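Long-range contact in catalase (Exiguobacterium oxidotolerans, PDB 2J2M), which probably breaks down hydrogen peroxide to water and oxygen at a heme iron, as catalases do: residues A[58-63]-A[92-97]. Numbering follows the deposited sequence.
Sequences RGFGAH and ARFSTV. With HEM (protoporphyrin IX containing Fe), chain E.
Phe94 O takes the shortest bond between the two antiparallel strands, from Phe60 N at 2.7 Å, and Phe94 N returns one to Phe60 O, nearly straight at 170°. Ala62 and Ala92 form the next hydrogen-bonded pair, and beyond the strand end Thr96 N reaches Arg58 O at 2.9 Å. There Thr96 OG1 lies alongside Arg58 CB, and a water joins this hydroxyl to Arg58 N. The heme-side face carries Arg93 and Ser95. With CG anti to the backbone N (chi1 -179°) and the chain extended to NE, Arg93 runs diagonally across to the partner strand until its guanidinium lies over Gly59, whose CA sits 3.6 Å above the plane toward the rim; the group can lie this close because Gly59 has no side chain on this face. NH1 donates to heme propionate O2A, which lies at the guanidinium edge, at 3.1 Å, and also to His56 O. With an alanine here, O2A would probably lose this donor and Gly59 the flat group that covers it. On the other face, Phe60 CD2 meets Phe94 CD1 at 4.5 Å; helix 241-251 packs on Phe60, while Leu299 touches Phe94. These strands belong to the antiparallel beta-barrel of the catalase fold, and the positive charge set against the propionate is likely to favour its ionised form and, with Arg53, Gln343 and Arg346, to help hold the heme.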
loop_
_atom_site.group_PDB
_atom_site.type_symbol
_atom_site.label_atom_id
_atom_site.label_comp_id
_atom_site.label_asym_id
_atom_site.label_seq_id
_atom_site.Cartn_x
_atom_site.Cartn_y
_atom_site.Cartn_z
ATOM N N ARG A 58 4.240 -18.694 -10.193
ATOM C CA ARG A 58 4.554 -19.037 -11.599
ATOM C C ARG A 58 3.332 -19.660 -12.283
ATOM O O ARG A 58 2.814 -20.679 -11.843
ATOM C CB ARG A 58 5.782 -19.955 -11.673
ATOM C CG ARG A 58 5.990 -20.631 -13.017
ATOM C CD ARG A 58 6.265 -19.613 -14.157
ATOM N NE ARG A 58 7.629 -19.682 -14.671
ATOM C CZ ARG A 58 8.055 -19.059 -15.768
ATOM N NH1 ARG A 58 7.232 -18.283 -16.457
ATOM N NH2 ARG A 58 9.314 -19.205 -16.167
ATOM N N GLY A 59 2.858 -19.031 -13.347
ATOM C CA GLY A 59 1.648 -19.493 -14.016
ATOM C C GLY A 59 1.339 -18.954 -15.412
ATOM O O GLY A 59 2.037 -18.061 -15.932
ATOM N N PHE A 60 0.255 -19.496 -15.990
ATOM C CA PHE A 60 -0.162 -19.228 -17.355
ATOM C C PHE A 60 -1.679 -19.204 -17.444
ATOM O O PHE A 60 -2.346 -20.154 -17.019
ATOM C CB PHE A 60 0.381 -20.298 -18.336
ATOM C CG PHE A 60 -0.231 -20.204 -19.733
ATOM C CD1 PHE A 60 0.324 -19.356 -20.695
ATOM C CD2 PHE A 60 -1.397 -20.932 -20.060
ATOM C CE1 PHE A 60 -0.235 -19.244 -21.975
ATOM C CE2 PHE A 60 -1.991 -20.823 -21.328
ATOM C CZ PHE A 60 -1.409 -19.967 -22.297
ATOM N N GLY A 61 -2.215 -18.140 -18.031
ATOM C CA GLY A 61 -3.655 -17.966 -18.148
ATOM C C GLY A 61 -4.164 -17.798 -19.561
ATOM O O GLY A 61 -3.488 -17.198 -20.422
ATOM N N ALA A 62 -5.364 -18.340 -19.797
ATOM C CA ALA A 62 -6.044 -18.178 -21.096
ATOM C C ALA A 62 -7.546 -18.118 -20.973
ATOM O O ALA A 62 -8.118 -18.578 -19.975
ATOM C CB ALA A 62 -5.639 -19.270 -22.072
ATOM N N HIS A 63 -8.171 -17.520 -21.982
ATOM C CA HIS A 63 -9.621 -17.426 -22.097
ATOM C C HIS A 63 -10.190 -18.591 -22.880
ATOM O O HIS A 63 -9.531 -19.145 -23.766
ATOM C CB HIS A 63 -10.015 -16.174 -22.862
ATOM C CG HIS A 63 -9.684 -14.909 -22.157
ATOM N ND1 HIS A 63 -10.524 -14.340 -21.231
ATOM C CD2 HIS A 63 -8.603 -14.103 -22.239
ATOM C CE1 HIS A 63 -9.981 -13.226 -20.775
ATOM N NE2 HIS A 63 -8.812 -13.062 -21.369
ATOM N N ALA A 92 -8.934 -19.182 -17.414
ATOM C CA ALA A 92 -8.220 -20.222 -16.685
ATOM C C ALA A 92 -6.784 -19.824 -16.404
ATOM O O ALA A 92 -6.196 -19.050 -17.160
ATOM C CB ALA A 92 -8.270 -21.540 -17.449
ATOM N N ARG A 93 -6.238 -20.335 -15.308
ATOM C CA ARG A 93 -4.837 -20.109 -14.949
ATOM C C ARG A 93 -4.271 -21.406 -14.386
ATOM O O ARG A 93 -4.842 -21.989 -13.468
ATOM C CB ARG A 93 -4.653 -18.951 -13.932
ATOM C CG ARG A 93 -3.173 -18.682 -13.558
ATOM C CD ARG A 93 -2.950 -17.385 -12.759
ATOM N NE ARG A 93 -1.529 -17.005 -12.556
ATOM C CZ ARG A 93 -0.698 -17.542 -11.645
ATOM N NH1 ARG A 93 -1.117 -18.547 -10.859
ATOM N NH2 ARG A 93 0.560 -17.092 -11.528
ATOM N N PHE A 94 -3.155 -21.832 -14.953
ATOM C CA PHE A 94 -2.439 -23.013 -14.527
ATOM C C PHE A 94 -1.126 -22.521 -13.967
ATOM O O PHE A 94 -0.658 -21.461 -14.342
ATOM C CB PHE A 94 -2.225 -23.951 -15.722
ATOM C CG PHE A 94 -3.511 -24.331 -16.423
ATOM C CD1 PHE A 94 -3.774 -23.877 -17.716
ATOM C CD2 PHE A 94 -4.488 -25.105 -15.766
ATOM C CE1 PHE A 94 -4.976 -24.218 -18.353
ATOM C CE2 PHE A 94 -5.669 -25.452 -16.396
ATOM C CZ PHE A 94 -5.920 -25.009 -17.685
ATOM N N SER A 95 -0.533 -23.277 -13.060
ATOM C CA SER A 95 0.557 -22.741 -12.244
ATOM C C SER A 95 1.370 -23.840 -11.605
ATOM O O SER A 95 0.914 -24.982 -11.563
ATOM C CB SER A 95 0.000 -21.790 -11.160
ATOM O OG SER A 95 -0.926 -22.447 -10.320
ATOM N N THR A 96 2.590 -23.522 -11.168
ATOM C CA THR A 96 3.298 -24.382 -10.218
ATOM C C THR A 96 2.956 -23.853 -8.838
ATOM O O THR A 96 2.036 -23.067 -8.738
ATOM C CB THR A 96 4.819 -24.400 -10.440
ATOM O OG1 THR A 96 5.322 -23.058 -10.440
ATOM C CG2 THR A 96 5.153 -25.098 -11.736
ATOM N N VAL A 97 3.666 -24.275 -7.790
ATOM C CA VAL A 97 3.324 -23.891 -6.409
ATOM C C VAL A 97 4.409 -23.099 -5.681
ATOM O O VAL A 97 4.205 -21.951 -5.283
ATOM C CB VAL A 97 2.938 -25.143 -5.500
ATOM C CG1 VAL A 97 2.574 -24.698 -4.041
ATOM C CG2 VAL A 97 1.785 -25.934 -6.109
HETATM C CHA HEM E . -3.043 -20.086 -4.549
HETATM C CHB HEM E . -4.549 -24.697 -5.092
HETATM C CHC HEM E . -4.573 -25.193 -0.293
HETATM C CHD HEM E . -3.754 -20.473 0.260
HETATM C C1A HEM E . -3.489 -21.273 -5.125
HETATM C C2A HEM E . -3.714 -21.536 -6.544
HETATM C C3A HEM E . -4.131 -22.817 -6.689
HETATM C C4A HEM E . -4.178 -23.405 -5.376
HETATM C CMA HEM E . -4.502 -23.569 -7.990
HETATM C CAA HEM E . -3.480 -20.493 -7.667
HETATM C CBA HEM E . -4.736 -19.694 -8.024
HETATM C CGA HEM E . -4.355 -18.778 -9.165
HETATM O O1A HEM E . -4.314 -17.533 -8.974
HETATM O O2A HEM E . -4.063 -19.303 -10.273
HETATM C C1B HEM E . -4.752 -25.225 -3.844
HETATM C C2B HEM E . -5.394 -26.491 -3.530
HETATM C C3B HEM E . -5.384 -26.606 -2.202
HETATM C C4B HEM E . -4.752 -25.437 -1.642
HETATM C CMB HEM E . -6.020 -27.496 -4.539
HETATM C CAB HEM E . -5.984 -27.742 -1.357
HETATM C CBB HEM E . -5.856 -29.017 -1.706
HETATM C C1C HEM E . -4.452 -23.965 0.301
HETATM C C2C HEM E . -4.655 -23.646 1.701
HETATM C C3C HEM E . -4.432 -22.323 1.827
HETATM C C4C HEM E . -4.075 -21.781 0.527
HETATM C CMC HEM E . -5.091 -24.632 2.826
HETATM C CAC HEM E . -4.490 -21.469 3.116
HETATM C CBC HEM E . -5.654 -21.088 3.653
HETATM C C1D HEM E . -3.450 -19.906 -0.957
HETATM C C2D HEM E . -3.108 -18.512 -1.160
HETATM C C3D HEM E . -2.898 -18.387 -2.668
HETATM C C4D HEM E . -3.128 -19.718 -3.221
HETATM C CMD HEM E . -3.033 -17.386 -0.074
HETATM C CAD HEM E . -2.530 -17.116 -3.456
HETATM C CBD HEM E . -3.803 -16.627 -4.150
HETATM C CGD HEM E . -3.660 -15.219 -4.694
HETATM O O1D HEM E . -2.665 -14.479 -4.396
HETATM O O2D HEM E . -4.584 -14.817 -5.433
HETATM N NA HEM E . -3.793 -22.444 -4.455
HETATM N NB HEM E . -4.368 -24.610 -2.672
HETATM N NC HEM E . -4.107 -22.808 -0.377
HETATM N ND HEM E . -3.458 -20.563 -2.178
HETATM FE FE HEM E . -4.215 -22.505 -2.430
HETATM O O HOH W 1 4.622 -21.098 -8.417
#